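Local coordinates for uncharacterized protein (Pyrococcus abyssi, PDB 5IFF) that probably acts as a tetrameric restriction DNA glycosylase that excises adenine from its target sequence in double-stranded DNA, at residues V5-G10 against H82-Y87; K28-G33 against G138-I143; Y154-Y159 against I200-H205. The protein carries 2 engineered substitutions. All coordinates share one frame; numbering follows the deposited sequence.

Interaction 1: V5-G10 against H82-Y87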
loop_
_atom_site.group_PDB
_atom_site.type_symbol
_atom_site.label_atom_id
_atom_site.label_comp_id
_atom_site.label_asym_id
_atom_site.label_seq_id
_atom_site.Cartn_x
_atom_site.Cartn_y
_atom_site.Cartn_z
ATOM N N VAL A 5 -21.689 14.825 -5.320
ATOM C CA VAL A 5 -23.043 14.723 -5.852
ATOM C C VAL A 5 -23.892 15.782 -5.216
ATOM O O VAL A 5 -23.883 15.910 -4.004
ATOM C CB VAL A 5 -23.702 13.340 -5.574
ATOM C CG1 VAL A 5 -25.120 13.333 -6.118
ATOM C CG2 VAL A 5 -22.867 12.188 -6.179
ATOM N N SER A 6 -24.659 16.535 -5.998
ATOM C CA SER A 6 -25.481 17.575 -5.379
ATOM C C SER A 6 -26.798 17.733 -6.132
ATOM O O SER A 6 -26.949 17.196 -7.227
ATOM C CB SER A 6 -24.717 18.898 -5.341
ATOM O OG SER A 6 -24.437 19.310 -6.675
ATOM N N PHE A 7 -27.758 18.422 -5.508
ATOM C CA PHE A 7 -28.950 18.876 -6.203
ATOM C C PHE A 7 -28.775 20.347 -6.571
ATOM O O PHE A 7 -28.544 21.169 -5.690
ATOM C CB PHE A 7 -30.219 18.671 -5.347
ATOM C CG PHE A 7 -31.466 19.258 -5.976
ATOM C CD1 PHE A 7 -32.146 18.563 -6.975
ATOM C CD2 PHE A 7 -31.925 20.517 -5.599
ATOM C CE1 PHE A 7 -33.267 19.099 -7.574
ATOM C CE2 PHE A 7 -33.056 21.074 -6.193
ATOM C CZ PHE A 7 -33.725 20.370 -7.189
ATOM N N GLU A 8 -28.878 20.663 -7.870
ATOM C CA GLU A 8 -28.791 22.041 -8.379
ATOM C C GLU A 8 -29.757 22.307 -9.530
ATOM O O GLU A 8 -29.797 21.535 -10.500
ATOM C CB GLU A 8 -27.378 22.352 -8.897
ATOM C CG GLU A 8 -26.330 22.328 -7.861
ATOM C CD GLU A 8 -24.943 22.248 -8.450
ATOM O OE1 GLU A 8 -24.704 22.731 -9.587
ATOM O OE2 GLU A 8 -24.080 21.704 -7.747
ATOM N N ASN A 9 -30.506 23.398 -9.423
ATOM C CA ASN A 9 -31.356 23.876 -10.512
ATOM C C ASN A 9 -32.197 22.756 -11.106
ATOM O O ASN A 9 -32.182 22.528 -12.313
ATOM C CB ASN A 9 -30.492 24.521 -11.600
ATOM C CG ASN A 9 -29.534 25.568 -11.036
ATOM O OD1 ASN A 9 -28.311 25.465 -11.205
ATOM N ND2 ASN A 9 -30.088 26.582 -10.354
ATOM N N GLY A 10 -32.876 22.009 -10.240
ATOM C CA GLY A 10 -33.788 20.972 -10.692
ATOM C C GLY A 10 -33.167 19.679 -11.183
ATOM O O GLY A 10 -33.873 18.825 -11.714
ATOM N N HIS A 82 -36.587 15.270 -4.455
ATOM C CA HIS A 82 -36.901 16.428 -5.279
ATOM C C HIS A 82 -37.833 16.091 -6.425
ATOM O O HIS A 82 -37.990 16.889 -7.317
ATOM C CB HIS A 82 -35.588 17.082 -5.815
ATOM C CG HIS A 82 -34.891 17.869 -4.759
ATOM N ND1 HIS A 82 -33.841 17.361 -4.023
ATOM C CD2 HIS A 82 -35.215 19.044 -4.175
ATOM C CE1 HIS A 82 -33.499 18.229 -3.087
ATOM N NE2 HIS A 82 -34.325 19.256 -3.156
ATOM N N GLY A 83 -38.400 14.886 -6.421
ATOM C CA GLY A 83 -39.420 14.554 -7.401
ATOM C C GLY A 83 -38.865 14.254 -8.786
ATOM O O GLY A 83 -39.612 14.137 -9.741
ATOM N N ILE A 84 -37.544 14.085 -8.883
ATOM C CA ILE A 84 -36.930 13.669 -10.130
ATOM C C ILE A 84 -37.197 12.180 -10.356
ATOM O O ILE A 84 -37.615 11.762 -11.440
ATOM C CB ILE A 84 -35.419 13.983 -10.121
ATOM C CG1 ILE A 84 -35.220 15.520 -10.192
ATOM C CG2 ILE A 84 -34.710 13.352 -11.327
ATOM C CD1 ILE A 84 -33.732 15.956 -9.843
ATOM N N LEU A 85 -36.979 11.390 -9.324
ATOM C CA LEU A 85 -37.270 9.978 -9.391
ATOM C C LEU A 85 -38.574 9.781 -8.574
ATOM O O LEU A 85 -38.619 10.047 -7.363
ATOM C CB LEU A 85 -36.096 9.199 -8.876
ATOM C CG LEU A 85 -35.923 7.713 -9.203
ATOM C CD1 LEU A 85 -37.000 6.943 -8.536
ATOM C CD2 LEU A 85 -35.887 7.345 -10.665
ATOM N N THR A 86 -39.640 9.416 -9.263
ATOM C CA THR A 86 -40.972 9.486 -8.686
ATOM C C THR A 86 -41.268 8.221 -7.887
ATOM O O THR A 86 -40.522 7.238 -7.972
ATOM C CB THR A 86 -42.079 9.615 -9.756
ATOM O OG1 THR A 86 -42.002 8.474 -10.609
ATOM C CG2 THR A 86 -41.919 10.898 -10.593
ATOM N N TYR A 87 -42.360 8.250 -7.140
ATOM C CA TYR A 87 -42.754 7.024 -6.435
ATOM C C TYR A 87 -42.991 5.942 -7.447
ATOM O O TYR A 87 -42.552 4.820 -7.261
ATOM C CB TYR A 87 -44.048 7.238 -5.615
ATOM C CG TYR A 87 -43.781 8.003 -4.372
ATOM C CD1 TYR A 87 -43.374 7.350 -3.203
ATOM C CD2 TYR A 87 -43.901 9.388 -4.356
ATOM C CE1 TYR A 87 -43.110 8.055 -2.039
ATOM C CE2 TYR A 87 -43.642 10.104 -3.199
ATOM C CZ TYR A 87 -43.244 9.432 -2.045
ATOM O OH TYR A 87 -42.992 10.149 -0.892
#
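The N-terminal β-hairpin, strand 4-8 turning into strand 11-17, meets the loop that leaves helix 72-81 through an aromatic pair, F7 and H82. N9 and G10 make the tight turn of this hairpin, with the positive backbone angles of a type I' turn. With chi1 at 174°, the phenyl ring of F7 extends away from its backbone N and lies on the imidazole of H82. The two rings stack face to face, their centroids 3.6 Å apart and their planes only 5° from parallel. CG of H82 lies over the centre of the phenyl ring, 3.5 Å from F7 CE1. The imidazole is also held by H82 ND1, which is hydrogen-bonded to the carbonyl O of L78 in the last turns of helix 72-81. Replacing F7 by an alanine would probably leave one face of the H82 imidazole without its stacking partner and uncover the methyl end of I84. That methyl comes in at the edge of the phenyl ring, in its plane, with I84 CD1 3.9 Å from F7 CE1. The same I84 CD1 also touches the turn of the hairpin, 3.4 Å from G10 O.

Interaction 2: K28-G33 against G138-I143; sequences KKIENG and GEFIGI
The backbones of K28-G33 and G138-I143 share no hydrogen bond, and even their nearest CA atoms, those of G33 and F140, are 8.7 Å apart, so the contact is made by a side chain reaching across. On one side is a β-turn following strand 25-29, closed by the bond from G33 N to I30 O at 2.9 Å. The other side is the start of strand 140-147, where F140 sends its ring toward this turn. CZ leads, 3.4 Å from G33 O and 3.8 Å from G33 CA, with the carbonyl meeting the ring obliquely. F140 CG stands anti to the carbonyl carbon (chi1 -70°), which turns the ring back over its own segment until G138 O lies above the centre of one face. The fit at G33 is close: a CB there would come 3.1 Å from F140 CZ. I30 adds a looser apolar touch, its CD1 4.5 Å from F140 CD2. K132 ties both sides together, since its NZ is hydrogen-bonded to G33 O and it makes a cation-pi contact with F140. In the curled sheet, F140 pairs through its backbone with C161 of strand 154-163 and meets the ring of Y55 of strand 54-59, while the next residue, I141, packs on L190 and A197 of helix 188-201 and on F121 of the second subunit.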
loop_
_atom_site.group_PDB
_atom_site.type_symbol
_atom_site.label_atom_id
_atom_site.label_comp_id
_atom_site.label_asym_id
_atom_site.label_seq_id
_atom_site.Cartn_x
_atom_site.Cartn_y
_atom_site.Cartn_z
ATOM N N LYS A 28 -11.027 6.922 -20.019
ATOM C CA LYS A 28 -10.671 5.745 -20.805
ATOM C C LYS A 28 -11.098 5.940 -22.259
ATOM O O LYS A 28 -12.030 6.671 -22.529
ATOM C CB LYS A 28 -11.339 4.507 -20.218
ATOM C CG LYS A 28 -10.750 4.103 -18.866
ATOM C CD LYS A 28 -11.248 2.761 -18.446
ATOM C CE LYS A 28 -10.491 2.232 -17.204
ATOM N NZ LYS A 28 -11.338 1.185 -16.536
ATOM N N LYS A 29 -10.424 5.253 -23.173
ATOM C CA LYS A 29 -10.733 5.360 -24.596
ATOM C C LYS A 29 -11.474 4.100 -24.982
ATOM O O LYS A 29 -11.002 2.974 -24.702
ATOM C CB LYS A 29 -9.459 5.541 -25.426
ATOM C CG LYS A 29 -9.735 5.825 -26.891
ATOM C CD LYS A 29 -8.435 6.051 -27.661
ATOM C CE LYS A 29 -8.698 6.724 -28.995
ATOM N NZ LYS A 29 -7.469 6.723 -29.841
ATOM N N ILE A 30 -12.670 4.272 -25.538
ATOM C CA ILE A 30 -13.461 3.152 -26.032
ATOM C C ILE A 30 -13.774 3.427 -27.489
ATOM O O ILE A 30 -14.735 4.136 -27.803
ATOM C CB ILE A 30 -14.746 2.953 -25.226
ATOM C CG1 ILE A 30 -14.432 3.005 -23.735
ATOM C CG2 ILE A 30 -15.456 1.637 -25.633
ATOM C CD1 ILE A 30 -15.708 3.068 -22.802
ATOM N N GLU A 31 -12.949 2.878 -28.371
ATOM C CA GLU A 31 -12.966 3.289 -29.759
ATOM C C GLU A 31 -14.262 2.907 -30.423
ATOM O O GLU A 31 -14.683 1.751 -30.351
ATOM C CB GLU A 31 -11.786 2.678 -30.522
ATOM C CG GLU A 31 -10.800 3.708 -30.993
ATOM C CD GLU A 31 -9.606 3.073 -31.670
ATOM O OE1 GLU A 31 -9.826 2.346 -32.663
ATOM O OE2 GLU A 31 -8.465 3.282 -31.197
ATOM N N ASN A 32 -14.880 3.894 -31.070
ATOM C CA ASN A 32 -16.231 3.771 -31.603
ATOM C C ASN A 32 -17.191 3.029 -30.649
ATOM O O ASN A 32 -18.020 2.228 -31.081
ATOM C CB ASN A 32 -16.155 3.096 -32.965
ATOM C CG ASN A 32 -15.066 3.713 -33.852
ATOM O OD1 ASN A 32 -15.052 4.925 -34.101
ATOM N ND2 ASN A 32 -14.125 2.883 -34.293
ATOM N N GLY A 33 -17.055 3.300 -29.349
ATOM C CA GLY A 33 -17.924 2.728 -28.330
ATOM C C GLY A 33 -17.895 1.206 -28.211
ATOM O O GLY A 33 -18.779 0.616 -27.580
ATOM N N GLY A 138 -25.568 8.304 -24.972
ATOM C CA GLY A 138 -24.204 7.810 -25.203
ATOM C C GLY A 138 -23.554 7.114 -24.004
ATOM O O GLY A 138 -22.497 6.445 -24.148
ATOM N N GLU A 139 -24.166 7.244 -22.822
ATOM C CA GLU A 139 -23.589 6.637 -21.615
ATOM C C GLU A 139 -23.677 5.117 -21.723
ATOM O O GLU A 139 -24.631 4.613 -22.301
ATOM C CB GLU A 139 -24.289 7.114 -20.320
ATOM C CG GLU A 139 -24.046 8.583 -19.946
ATOM C CD GLU A 139 -25.031 9.552 -20.643
ATOM O OE1 GLU A 139 -25.867 9.117 -21.485
ATOM O OE2 GLU A 139 -24.960 10.756 -20.354
ATOM N N PHE A 140 -22.686 4.403 -21.166
ATOM C CA PHE A 140 -22.708 2.938 -21.119
ATOM C C PHE A 140 -22.859 2.530 -19.673
ATOM O O PHE A 140 -22.239 3.136 -18.805
ATOM C CB PHE A 140 -21.396 2.318 -21.656
ATOM C CG PHE A 140 -21.209 2.482 -23.141
ATOM C CD1 PHE A 140 -22.135 1.950 -24.022
ATOM C CD2 PHE A 140 -20.094 3.136 -23.661
ATOM C CE1 PHE A 140 -21.961 2.069 -25.398
ATOM C CE2 PHE A 140 -19.933 3.264 -25.038
ATOM C CZ PHE A 140 -20.861 2.740 -25.898
ATOM N N ILE A 141 -23.627 1.485 -19.419
ATOM C CA ILE A 141 -23.659 0.894 -18.066
ATOM C C ILE A 141 -23.171 -0.513 -18.232
ATOM O O ILE A 141 -23.752 -1.253 -19.027
ATOM C CB ILE A 141 -25.053 0.872 -17.460
ATOM C CG1 ILE A 141 -25.558 2.292 -17.233
ATOM C CG2 ILE A 141 -25.068 0.018 -16.099
ATOM C CD1 ILE A 141 -26.553 2.761 -18.355
ATOM N N GLY A 142 -22.078 -0.869 -17.547
ATOM C CA GLY A 142 -21.490 -2.186 -17.706
ATOM C C GLY A 142 -21.409 -2.973 -16.372
ATOM O O GLY A 142 -21.248 -2.377 -15.313
ATOM N N ILE A 143 -21.455 -4.307 -16.446
ATOM C CA ILE A 143 -21.246 -5.135 -15.257
ATOM C C ILE A 143 -20.219 -6.201 -15.590
ATOM O O ILE A 143 -20.317 -6.888 -16.602
ATOM C CB ILE A 143 -22.541 -5.800 -14.762
ATOM C CG1 ILE A 143 -23.711 -4.799 -14.864
ATOM C CG2 ILE A 143 -22.370 -6.353 -13.298
ATOM C CD1 ILE A 143 -25.074 -5.449 -14.966
#

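Interaction 3: Y154-Y159 against I200-H205; sequences YQSMVY and IASETH
S156, on strand 154-163, points its hydroxyl at the edge of the H205 imidazole. S156 OG lies in the plane of the ring, 3.2 Å from H205 CD2 and 3.4 Å from H205 NE2. The hydroxyl occupies the position between its own backbone N and carbonyl carbon (chi1 47°), and from there it can also reach E105, whose OE2 is its clear hydrogen-bond partner. The methyl of A201 also packs against the serine, with A201 CB 3.6 Å from S156 OG and 3.9 Å from S156 CB.

The helical side is built at a break between two helices. A201 ends helix 188-201, S202 is extended, and helix 203-216 follows at once. S202 is the N-cap of that second helix: its OG accepts from H205 N at 2.9 Å in a fairly straight bond (161°). The backbone of the histidine is thus anchored in the first turn, while its ring swings toward the strand. A water completes the bridge, donating to S156 O at 3.0 Å and hydrogen-bonded to H205 NE2, also at 3.0 Å. ND1, the other ring nitrogen, is hydrogen-bonded to Y62 OH, and the ring meets F198 edge to face.

Two residues along the strand, V158 belongs to the adenine site observed for this protein; its side chain faces the same helical layer, on L194, A197 and F198. With both nitrogens engaged, the imidazole is probably restrained from flipping, and E105 OE2 holds the S156 hydroxyl that lies at its edge. The result is a largely buried polar cluster near the adenine site, in which the water bridge from S156 O to H205 NE2 adds a polar link to the apolar packing of A201 and V158.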
loop_
_atom_site.group_PDB
_atom_site.type_symbol
_atom_site.label_atom_id
_atom_site.label_comp_id
_atom_site.label_asym_id
_atom_site.label_seq_id
_atom_site.Cartn_x
_atom_site.Cartn_y
_atom_site.Cartn_z
ATOM N N TYR A 154 -16.985 -14.980 -7.152
ATOM C CA TYR A 154 -16.781 -13.883 -8.081
ATOM C C TYR A 154 -17.322 -12.599 -7.456
ATOM O O TYR A 154 -18.263 -12.625 -6.659
ATOM C CB TYR A 154 -17.470 -14.158 -9.419
ATOM C CG TYR A 154 -17.279 -15.563 -9.941
ATOM C CD1 TYR A 154 -16.080 -15.947 -10.539
ATOM C CD2 TYR A 154 -18.297 -16.514 -9.835
ATOM C CE1 TYR A 154 -15.895 -17.237 -11.027
ATOM C CE2 TYR A 154 -18.118 -17.817 -10.321
ATOM C CZ TYR A 154 -16.913 -18.169 -10.918
ATOM O OH TYR A 154 -16.720 -19.451 -11.403
ATOM N N GLN A 155 -16.700 -11.480 -7.783
ATOM C CA GLN A 155 -17.210 -10.208 -7.330
ATOM C C GLN A 155 -17.772 -9.507 -8.569
ATOM O O GLN A 155 -17.097 -9.469 -9.589
ATOM C CB GLN A 155 -16.099 -9.393 -6.695
ATOM C CG GLN A 155 -16.497 -8.559 -5.520
ATOM C CD GLN A 155 -15.283 -8.111 -4.736
ATOM O OE1 GLN A 155 -14.340 -7.547 -5.298
ATOM N NE2 GLN A 155 -15.287 -8.383 -3.437
ATOM N N SER A 156 -18.976 -8.953 -8.500
ATOM C CA SER A 156 -19.466 -8.208 -9.663
ATOM C C SER A 156 -19.201 -6.732 -9.460
ATOM O O SER A 156 -19.355 -6.229 -8.351
ATOM C CB SER A 156 -20.968 -8.458 -9.897
ATOM O OG SER A 156 -21.623 -8.328 -8.635
ATOM N N MET A 157 -18.830 -6.006 -10.525
ATOM C CA MET A 157 -18.618 -4.564 -10.375
ATOM C C MET A 157 -19.428 -3.834 -11.424
ATOM O O MET A 157 -19.491 -4.278 -12.554
ATOM C CB MET A 157 -17.132 -4.197 -10.524
ATOM C CG MET A 157 -16.225 -4.825 -9.373
ATOM S SD MET A 157 -14.779 -3.818 -9.017
ATOM C CE MET A 157 -13.933 -3.910 -10.590
ATOM N N VAL A 158 -20.051 -2.720 -11.049
ATOM C CA VAL A 158 -20.840 -1.960 -11.993
ATOM C C VAL A 158 -20.094 -0.670 -12.348
ATOM O O VAL A 158 -19.507 -0.026 -11.459
ATOM C CB VAL A 158 -22.250 -1.625 -11.421
ATOM C CG1 VAL A 158 -23.036 -0.669 -12.416
ATOM C CG2 VAL A 158 -23.036 -2.925 -11.174
ATOM N N TYR A 159 -20.112 -0.305 -13.630
ATOM C CA TYR A 159 -19.376 0.843 -14.150
ATOM C C TYR A 159 -20.372 1.669 -14.910
ATOM O O TYR A 159 -21.269 1.107 -15.577
ATOM C CB TYR A 159 -18.266 0.456 -15.149
ATOM C CG TYR A 159 -17.025 -0.113 -14.519
ATOM C CD1 TYR A 159 -17.006 -1.425 -14.071
ATOM C CD2 TYR A 159 -15.865 0.654 -14.396
ATOM C CE1 TYR A 159 -15.865 -1.958 -13.484
ATOM C CE2 TYR A 159 -14.727 0.134 -13.824
ATOM C CZ TYR A 159 -14.733 -1.173 -13.377
ATOM O OH TYR A 159 -13.625 -1.689 -12.800
ATOM N N ILE A 200 -29.316 -6.944 -11.241
ATOM C CA ILE A 200 -29.027 -8.172 -12.011
ATOM C C ILE A 200 -27.574 -8.678 -11.794
ATOM O O ILE A 200 -27.234 -9.777 -12.213
ATOM C CB ILE A 200 -29.275 -7.996 -13.497
ATOM C CG1 ILE A 200 -28.285 -6.997 -14.118
ATOM C CG2 ILE A 200 -30.735 -7.606 -13.742
ATOM C CD1 ILE A 200 -28.152 -7.176 -15.646
ATOM N N ALA A 201 -26.764 -7.908 -11.072
ATOM C CA ALA A 201 -25.360 -8.297 -10.834
ATOM C C ALA A 201 -25.194 -9.502 -9.903
ATOM O O ALA A 201 -24.383 -10.421 -10.182
ATOM C CB ALA A 201 -24.591 -7.090 -10.261
ATOM N N SER A 202 -25.915 -9.496 -8.776
ATOM C CA SER A 202 -25.881 -10.614 -7.811
ATOM C C SER A 202 -27.094 -10.549 -6.910
ATOM O O SER A 202 -27.654 -9.447 -6.713
ATOM C CB SER A 202 -24.638 -10.583 -6.939
ATOM O OG SER A 202 -24.669 -9.494 -6.012
ATOM N N GLU A 203 -27.456 -11.682 -6.301
ATOM C CA GLU A 203 -28.600 -11.657 -5.391
ATOM C C GLU A 203 -28.318 -10.709 -4.232
ATOM O O GLU A 203 -29.184 -10.003 -3.763
ATOM C CB GLU A 203 -28.924 -13.063 -4.853
ATOM C CG GLU A 203 -30.202 -13.074 -4.013
ATOM C CD GLU A 203 -30.716 -14.472 -3.699
ATOM O OE1 GLU A 203 -30.082 -15.457 -4.102
ATOM O OE2 GLU A 203 -31.772 -14.572 -3.048
ATOM N N THR A 204 -27.087 -10.696 -3.752
ATOM C CA THR A 204 -26.748 -9.830 -2.635
ATOM C C THR A 204 -26.904 -8.358 -3.001
ATOM O O THR A 204 -27.455 -7.553 -2.223
ATOM C CB THR A 204 -25.309 -10.095 -2.152
ATOM O OG1 THR A 204 -25.239 -11.433 -1.643
ATOM C CG2 THR A 204 -24.960 -9.143 -1.010
ATOM N N HIS A 205 -26.434 -8.003 -4.199
ATOM C CA HIS A 205 -26.598 -6.615 -4.635
ATOM C C HIS A 205 -28.070 -6.268 -4.770
ATOM O O HIS A 205 -28.469 -5.191 -4.357
ATOM C CB HIS A 205 -25.887 -6.351 -5.974
ATOM C CG HIS A 205 -24.398 -6.179 -5.856
ATOM N ND1 HIS A 205 -23.815 -5.413 -4.862
ATOM C CD2 HIS A 205 -23.380 -6.701 -6.579
ATOM C CE1 HIS A 205 -22.488 -5.475 -4.996
ATOM N NE2 HIS A 205 -22.208 -6.245 -6.033
HETATM O O HOH W 1 -19.672 -7.828 -5.790
#

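Overall arrangement
Interactions 2 and 3 are buried and share one sheet: strands 140-147 and 154-163 are neighbours, and a probable hydrogen bond between G142 O and Y159 N joins the two contacts directly. I143 of the one also packs on I200 of the other, where the sheet rests on helix 188-201. Both lie about 7 to 8 Å from the bound DNA at the nearest atoms, and interaction 3 contains V158 of the adenine site. Interaction 1 lies at the surface and ties a separate small sheet to a loop between helices. Its chemistry is aromatic stacking; interaction 2 sets a ring against a turn carbonyl; interaction 3 joins its segments through a bridging water, its serine and histidine being held by residues outside them.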